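Local structure of ribokinase (Thermotoga maritima, 1VM7) at residues 135-146 / 157-168. The protein probably catalyses the ATP- and magnesium-dependent phosphorylation of D-ribose at O-5, giving D-ribose 5-phosphate. Numbering follows the deposited sequence.
Sequences WNTLSESDILLL and ECAKRFNGIVIF
Leu-144 N gives a 2.7 Å bond to Ile-165 O, nearly along the C=O axis, and Leu-144 O in turn receives Ile-167 N at 2.8 Å; strands 143-146 and 165-168 thus pair in parallel. Leu-144 and Leu-146 point to the helix 152-161 side of the sheet, where Leu-146 CD1 meets Ala-159 CB at 3.7 Å. On the opposite face Ile-167 CD1 touches Ile-143 CG2 and Leu-145 CD1, against helix 256-269.

Phe-162, just past helix 152-161, lies against Leu-138, Ser-141 and Leu-144. Its CG is anti to the backbone N (chi1 -159°), which turns the ring toward Leu-144 and the turn from Leu-138 to Ser-141; Leu-144 CB presses on one face, 3.6 Å from the ring centroid, and Leu-138 O lies at the edge.

Farther out, the Arg-161 guanidinium lies flat on Trp-135, the two planes only 9° apart. Arg-161 CZ sits over the five-membered ring as a cation-pi contact, while CD stands 3.8 Å above the centre of the six-membered ring. At the indole's edge, near its plane, comes Cys-158 CA, with SG oblique to the ring. Side-on, Arg-161 NE (3.0 Å) and NH2 (3.1 Å) both bond Glu-157 OE2, which lies near the guanidinium plane.

This is a beta-alpha-beta crossover in the central sheet of the PfkB kinase fold, strand 17-20 flanking 143-146. Its chemistry is graded: an apolar core inside, and toward the surface a charged pair whose arginine the carboxylate probably holds against the indole.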
ATOM      1  N   TRP A 135     -24.756 -22.397   4.416  1.00 37.28           N
ATOM      2  CA  TRP A 135     -26.185 -22.080   4.369  1.00 37.67           C
ATOM      3  C   TRP A 135     -26.942 -22.590   5.590  1.00 37.97           C
ATOM      4  O   TRP A 135     -27.913 -21.980   6.038  1.00 38.38           O
ATOM      5  CB  TRP A 135     -26.865 -22.706   3.140  1.00 38.28           C
ATOM      6  CG  TRP A 135     -26.437 -22.105   1.875  1.00 39.10           C
ATOM      7  CD1 TRP A 135     -25.679 -22.697   0.901  1.00 39.53           C
ATOM      8  CD2 TRP A 135     -26.708 -20.769   1.427  1.00 38.98           C
ATOM      9  NE1 TRP A 135     -25.466 -21.809  -0.130  1.00 39.59           N
ATOM     10  CE2 TRP A 135     -26.075 -20.616   0.174  1.00 39.72           C
ATOM     11  CE3 TRP A 135     -27.408 -19.684   1.973  1.00 38.62           C
ATOM     12  CZ2 TRP A 135     -26.132 -19.423  -0.556  1.00 39.71           C
ATOM     13  CZ3 TRP A 135     -27.465 -18.499   1.254  1.00 38.92           C
ATOM     14  CH2 TRP A 135     -26.833 -18.378  -0.001  1.00 39.22           C
ATOM     15  N   ASN A 136     -26.539 -23.750   6.096  1.00 37.79           N
ATOM     16  CA  ASN A 136     -27.178 -24.289   7.288  1.00 37.68           C
ATOM     17  C   ASN A 136     -26.981 -23.312   8.452  1.00 37.32           C
ATOM     18  O   ASN A 136     -27.927 -22.940   9.132  1.00 37.51           O
ATOM     19  N   THR A 137     -25.752 -22.877   8.657  1.00 37.17           N
ATOM     20  CA  THR A 137     -25.465 -21.893   9.695  1.00 37.35           C
ATOM     21  C   THR A 137     -26.139 -20.553   9.414  1.00 37.28           C
ATOM     22  O   THR A 137     -26.658 -19.925  10.321  1.00 37.41           O
ATOM     23  CB  THR A 137     -23.974 -21.699   9.816  1.00 37.20           C
ATOM     24  OG1 THR A 137     -23.404 -22.958  10.177  1.00 38.62           O
ATOM     25  CG2 THR A 137     -23.622 -20.642  10.858  1.00 37.32           C
ATOM     26  N   LEU A 138     -26.131 -20.117   8.157  1.00 37.50           N
ATOM     27  CA  LEU A 138     -26.741 -18.840   7.800  1.00 37.33           C
ATOM     28  C   LEU A 138     -28.243 -18.831   8.072  1.00 37.41           C
ATOM     29  O   LEU A 138     -28.809 -17.792   8.392  1.00 37.85           O
ATOM     30  CB  LEU A 138     -26.503 -18.508   6.329  1.00 37.69           C
ATOM     31  CG  LEU A 138     -26.994 -17.105   5.944  1.00 36.91           C
ATOM     32  CD1 LEU A 138     -26.162 -16.047   6.657  1.00 37.44           C
ATOM     33  CD2 LEU A 138     -26.944 -16.895   4.450  1.00 36.65           C
ATOM     34  N   SER A 139     -28.884 -19.988   7.956  1.00 37.05           N
ATOM     35  CA  SER A 139     -30.315 -20.077   8.212  1.00 36.82           C
ATOM     36  C   SER A 139     -30.646 -19.913   9.700  1.00 36.80           C
ATOM     37  O   SER A 139     -31.813 -19.779  10.072  1.00 36.42           O
ATOM     38  CB  SER A 139     -30.871 -21.391   7.671  1.00 36.99           C
ATOM     39  OG  SER A 139     -30.385 -22.496   8.411  1.00 37.97           O
ATOM     40  N   GLU A 140     -29.622 -19.931  10.553  1.00 36.71           N
ATOM     41  CA  GLU A 140     -29.818 -19.628  11.971  1.00 36.81           C
ATOM     42  C   GLU A 140     -30.013 -18.125  12.232  1.00 35.97           C
ATOM     43  O   GLU A 140     -30.383 -17.741  13.331  1.00 36.44           O
ATOM     44  CB  GLU A 140     -28.684 -20.227  12.821  1.00 36.64           C
ATOM     45  CG  GLU A 140     -28.742 -21.775  12.871  1.00 37.71           C
ATOM     46  CD  GLU A 140     -27.705 -22.403  13.795  1.00 38.13           C
ATOM     47  OE1 GLU A 140     -26.545 -21.947  13.767  1.00 41.42           O
ATOM     48  N   SER A 141     -29.770 -17.285  11.225  1.00 35.28           N
ATOM     49  CA  SER A 141     -29.963 -15.835  11.334  1.00 34.23           C
ATOM     50  C   SER A 141     -31.358 -15.401  10.878  1.00 33.72           C
ATOM     51  O   SER A 141     -32.014 -16.101  10.117  1.00 33.48           O
ATOM     52  CB  SER A 141     -28.902 -15.089  10.502  1.00 34.52           C
ATOM     53  OG  SER A 141     -27.586 -15.373  10.961  1.00 33.74           O
ATOM     54  N   ASP A 142     -31.787 -14.229  11.352  1.00 33.04           N
ATOM     55  CA  ASP A 142     -33.096 -13.661  11.032  1.00 32.32           C
ATOM     56  C   ASP A 142     -33.007 -12.375  10.239  1.00 31.82           C
ATOM     57  O   ASP A 142     -33.949 -12.020   9.546  1.00 30.58           O
ATOM     58  CB  ASP A 142     -33.908 -13.391  12.303  1.00 32.40           C
ATOM     59  CG  ASP A 142     -34.001 -14.597  13.190  1.00 31.96           C
ATOM     60  OD1 ASP A 142     -34.774 -15.521  12.882  1.00 31.92           O
ATOM     61  OD2 ASP A 142     -33.275 -14.626  14.196  1.00 33.41           O
ATOM     62  N   ILE A 143     -31.873 -11.691  10.336  1.00 31.97           N
ATOM     63  CA  ILE A 143     -31.617 -10.464   9.591  1.00 32.24           C
ATOM     64  C   ILE A 143     -30.284 -10.593   8.843  1.00 32.58           C
ATOM     65  O   ILE A 143     -29.297 -11.078   9.386  1.00 32.52           O
ATOM     66  CB  ILE A 143     -31.557  -9.220  10.507  1.00 32.18           C
ATOM     67  CG1 ILE A 143     -32.877  -9.016  11.259  1.00 32.48           C
ATOM     68  CG2 ILE A 143     -31.184  -7.973   9.690  1.00 32.21           C
ATOM     69  CD1 ILE A 143     -32.808  -7.938  12.357  1.00 32.52           C
ATOM     70  N   LEU A 144     -30.276 -10.160   7.593  1.00 33.01           N
ATOM     71  CA  LEU A 144     -29.123 -10.294   6.717  1.00 33.34           C
ATOM     72  C   LEU A 144     -28.713  -8.975   6.130  1.00 33.59           C
ATOM     73  O   LEU A 144     -29.514  -8.304   5.447  1.00 33.03           O
ATOM     74  CB  LEU A 144     -29.424 -11.260   5.562  1.00 33.53           C
ATOM     75  CG  LEU A 144     -28.352 -11.425   4.465  1.00 32.91           C
ATOM     76  CD1 LEU A 144     -27.081 -11.920   5.057  1.00 31.51           C
ATOM     77  CD2 LEU A 144     -28.840 -12.394   3.386  1.00 33.64           C
ATOM     78  N   LEU A 145     -27.453  -8.601   6.383  1.00 33.86           N
ATOM     79  CA  LEU A 145     -26.885  -7.397   5.773  1.00 34.10           C
ATOM     80  C   LEU A 145     -25.926  -7.723   4.634  1.00 33.65           C
ATOM     81  O   LEU A 145     -25.010  -8.532   4.773  1.00 33.49           O
ATOM     82  CB  LEU A 145     -26.171  -6.515   6.771  1.00 34.65           C
ATOM     83  CG  LEU A 145     -27.088  -5.581   7.544  1.00 36.74           C
ATOM     84  CD1 LEU A 145     -28.007  -6.421   8.367  1.00 39.41           C
ATOM     85  CD2 LEU A 145     -26.256  -4.713   8.432  1.00 38.94           C
ATOM     86  N   LEU A 146     -26.172  -7.064   3.514  1.00 33.14           N
ATOM     87  CA  LEU A 146     -25.422  -7.257   2.293  1.00 33.03           C
ATOM     88  C   LEU A 146     -24.981  -5.900   1.786  1.00 32.55           C
ATOM     89  O   LEU A 146     -25.622  -4.892   2.072  1.00 32.62           O
ATOM     90  CB  LEU A 146     -26.298  -7.952   1.248  1.00 33.07           C
ATOM     91  CG  LEU A 146     -26.815  -9.352   1.574  1.00 31.37           C
ATOM     92  CD1 LEU A 146     -27.884  -9.850   0.581  1.00 33.22           C
ATOM     93  CD2 LEU A 146     -25.644 -10.314   1.602  1.00 31.90           C
ATOM     94  N   GLU A 157     -27.191 -14.663  -4.342  1.00 31.98           N
ATOM     95  CA  GLU A 157     -27.617 -15.971  -3.896  1.00 32.67           C
ATOM     96  C   GLU A 157     -28.070 -15.911  -2.445  1.00 32.95           C
ATOM     97  O   GLU A 157     -29.057 -16.540  -2.100  1.00 32.92           O
ATOM     98  CB  GLU A 157     -26.501 -17.007  -4.093  1.00 33.44           C
ATOM     99  CG  GLU A 157     -26.940 -18.457  -3.915  1.00 34.02           C
ATOM    100  CD  GLU A 157     -27.912 -18.926  -4.986  1.00 36.74           C
ATOM    101  OE1 GLU A 157     -28.424 -18.097  -5.788  1.00 37.89           O
ATOM    102  OE2 GLU A 157     -28.169 -20.144  -5.026  1.00 39.17           O
ATOM    103  N   CYS A 158     -27.358 -15.153  -1.608  1.00 33.51           N
ATOM    104  CA  CYS A 158     -27.769 -14.932  -0.212  1.00 33.96           C
ATOM    105  C   CYS A 158     -29.136 -14.279  -0.086  1.00 33.89           C
ATOM    106  O   CYS A 158     -29.959 -14.723   0.694  1.00 33.48           O
ATOM    107  CB  CYS A 158     -26.749 -14.053   0.509  1.00 34.70           C
ATOM    108  SG  CYS A 158     -25.308 -14.958   0.951  1.00 36.15           S
ATOM    109  N   ALA A 159     -29.351 -13.199  -0.835  1.00 34.20           N
ATOM    110  CA  ALA A 159     -30.632 -12.497  -0.828  1.00 34.01           C
ATOM    111  C   ALA A 159     -31.762 -13.401  -1.325  1.00 34.10           C
ATOM    112  O   ALA A 159     -32.887 -13.368  -0.795  1.00 33.46           O
ATOM    113  CB  ALA A 159     -30.542 -11.221  -1.676  1.00 33.96           C
ATOM    114  N   LYS A 160     -31.452 -14.226  -2.325  1.00 34.59           N
ATOM    115  CA  LYS A 160     -32.399 -15.226  -2.830  1.00 35.19           C
ATOM    116  C   LYS A 160     -32.766 -16.266  -1.777  1.00 34.93           C
ATOM    117  O   LYS A 160     -33.946 -16.578  -1.587  1.00 34.92           O
ATOM    118  CB  LYS A 160     -31.833 -15.970  -4.051  1.00 35.33           C
ATOM    119  CG  LYS A 160     -31.739 -15.159  -5.317  1.00 36.66           C
ATOM    120  CD  LYS A 160     -31.396 -16.047  -6.521  1.00 36.71           C
ATOM    121  CE  LYS A 160     -32.625 -16.680  -7.084  1.00 38.54           C
ATOM    122  NZ  LYS A 160     -32.287 -17.703  -8.117  1.00 40.90           N
ATOM    123  N   ARG A 161     -31.758 -16.833  -1.128  1.00 34.60           N
ATOM    124  CA  ARG A 161     -32.010 -17.968  -0.254  1.00 35.30           C
ATOM    125  C   ARG A 161     -32.415 -17.599   1.177  1.00 35.12           C
ATOM    126  O   ARG A 161     -33.008 -18.426   1.878  1.00 35.05           O
ATOM    127  CB  ARG A 161     -30.791 -18.878  -0.194  1.00 35.78           C
ATOM    128  CG  ARG A 161     -30.433 -19.506  -1.504  1.00 36.68           C
ATOM    129  CD  ARG A 161     -29.768 -20.834  -1.222  1.00 40.67           C
ATOM    130  NE  ARG A 161     -28.836 -21.205  -2.267  1.00 41.96           N
ATOM    131  CZ  ARG A 161     -28.158 -22.343  -2.279  1.00 43.30           C
ATOM    132  NH1 ARG A 161     -28.306 -23.231  -1.286  1.00 43.44           N
ATOM    133  NH2 ARG A 161     -27.320 -22.583  -3.287  1.00 43.89           N
ATOM    134  N   PHE A 162     -32.078 -16.388   1.620  1.00 35.09           N
ATOM    135  CA  PHE A 162     -32.318 -16.014   3.004  1.00 34.88           C
ATOM    136  C   PHE A 162     -33.788 -16.010   3.361  1.00 35.38           C
ATOM    137  O   PHE A 162     -34.591 -15.265   2.815  1.00 35.61           O
ATOM    138  CB  PHE A 162     -31.708 -14.657   3.357  1.00 34.55           C
ATOM    139  CG  PHE A 162     -31.484 -14.469   4.842  1.00 33.66           C
ATOM    140  CD1 PHE A 162     -30.657 -15.341   5.553  1.00 33.71           C
ATOM    141  CD2 PHE A 162     -32.094 -13.433   5.527  1.00 33.31           C
ATOM    142  CE1 PHE A 162     -30.449 -15.175   6.897  1.00 32.39           C
ATOM    143  CE2 PHE A 162     -31.885 -13.258   6.873  1.00 31.50           C
ATOM    144  CZ  PHE A 162     -31.057 -14.126   7.555  1.00 33.74           C
ATOM    145  N   ASN A 163     -34.134 -16.885   4.292  1.00 36.40           N
ATOM    146  CA  ASN A 163     -35.400 -16.766   4.990  1.00 36.83           C
ATOM    147  C   ASN A 163     -35.145 -15.851   6.191  1.00 36.68           C
ATOM    148  O   ASN A 163     -34.607 -16.267   7.221  1.00 37.61           O
ATOM    149  CB  ASN A 163     -35.949 -18.128   5.401  1.00 37.27           C
ATOM    150  CG  ASN A 163     -37.414 -18.071   5.752  1.00 38.55           C
ATOM    151  OD1 ASN A 163     -38.100 -17.098   5.423  1.00 41.35           O
ATOM    152  ND2 ASN A 163     -37.906 -19.105   6.432  1.00 39.69           N
ATOM    153  N   GLY A 164     -35.493 -14.586   6.006  1.00 36.07           N
ATOM    154  CA  GLY A 164     -35.329 -13.563   7.007  1.00 35.43           C
ATOM    155  C   GLY A 164     -35.360 -12.203   6.346  1.00 34.84           C
ATOM    156  O   GLY A 164     -35.684 -12.080   5.165  1.00 35.10           O
ATOM    157  N   ILE A 165     -35.036 -11.176   7.118  1.00 34.19           N
ATOM    158  CA  ILE A 165     -35.026  -9.815   6.613  1.00 33.99           C
ATOM    159  C   ILE A 165     -33.712  -9.588   5.873  1.00 33.26           C
ATOM    160  O   ILE A 165     -32.634  -9.813   6.412  1.00 33.13           O
ATOM    161  CB  ILE A 165     -35.258  -8.797   7.752  1.00 33.90           C
ATOM    162  CG1 ILE A 165     -36.668  -8.996   8.322  1.00 34.44           C
ATOM    163  CG2 ILE A 165     -35.075  -7.378   7.263  1.00 33.04           C
ATOM    164  CD1 ILE A 165     -36.821  -8.493   9.723  1.00 35.70           C
ATOM    165  N   VAL A 166     -33.835  -9.203   4.607  1.00 33.13           N
ATOM    166  CA  VAL A 166     -32.708  -8.977   3.724  1.00 32.42           C
ATOM    167  C   VAL A 166     -32.581  -7.468   3.492  1.00 32.59           C
ATOM    168  O   VAL A 166     -33.510  -6.826   2.966  1.00 31.66           O
ATOM    169  CB  VAL A 166     -32.869  -9.721   2.375  1.00 32.33           C
ATOM    170  CG1 VAL A 166     -31.647  -9.500   1.460  1.00 30.67           C
ATOM    171  CG2 VAL A 166     -33.092 -11.200   2.605  1.00 31.85           C
ATOM    172  N   ILE A 167     -31.429  -6.939   3.934  1.00 32.40           N
ATOM    173  CA  ILE A 167     -31.040  -5.546   3.808  1.00 32.60           C
ATOM    174  C   ILE A 167     -29.855  -5.491   2.845  1.00 33.07           C
ATOM    175  O   ILE A 167     -28.826  -6.104   3.108  1.00 33.20           O
ATOM    176  CB  ILE A 167     -30.590  -4.967   5.161  1.00 32.51           C
ATOM    177  CG1 ILE A 167     -31.742  -5.050   6.177  1.00 32.06           C
ATOM    178  CG2 ILE A 167     -30.099  -3.540   4.968  1.00 32.68           C
ATOM    179  CD1 ILE A 167     -31.358  -4.917   7.656  1.00 32.52           C
ATOM    180  N   PHE A 168     -30.022  -4.771   1.728  1.00 33.10           N
ATOM    181  CA  PHE A 168     -28.984  -4.650   0.693  1.00 32.98           C
ATOM    182  C   PHE A 168     -28.567  -3.180   0.508  1.00 32.92           C
ATOM    183  O   PHE A 168     -29.367  -2.325   0.167  1.00 32.47           O
ATOM    184  CB  PHE A 168     -29.472  -5.256  -0.620  1.00 32.32           C
ATOM    185  CG  PHE A 168     -28.545  -5.037  -1.777  1.00 32.23           C
ATOM    186  CD1 PHE A 168     -27.234  -5.433  -1.716  1.00 32.03           C
ATOM    187  CD2 PHE A 168     -29.002  -4.428  -2.947  1.00 31.88           C
ATOM    188  CE1 PHE A 168     -26.391  -5.232  -2.781  1.00 32.67           C
ATOM    189  CE2 PHE A 168     -28.169  -4.233  -4.014  1.00 31.60           C
ATOM    190  CZ  PHE A 168     -26.859  -4.625  -3.940  1.00 32.35           C
TER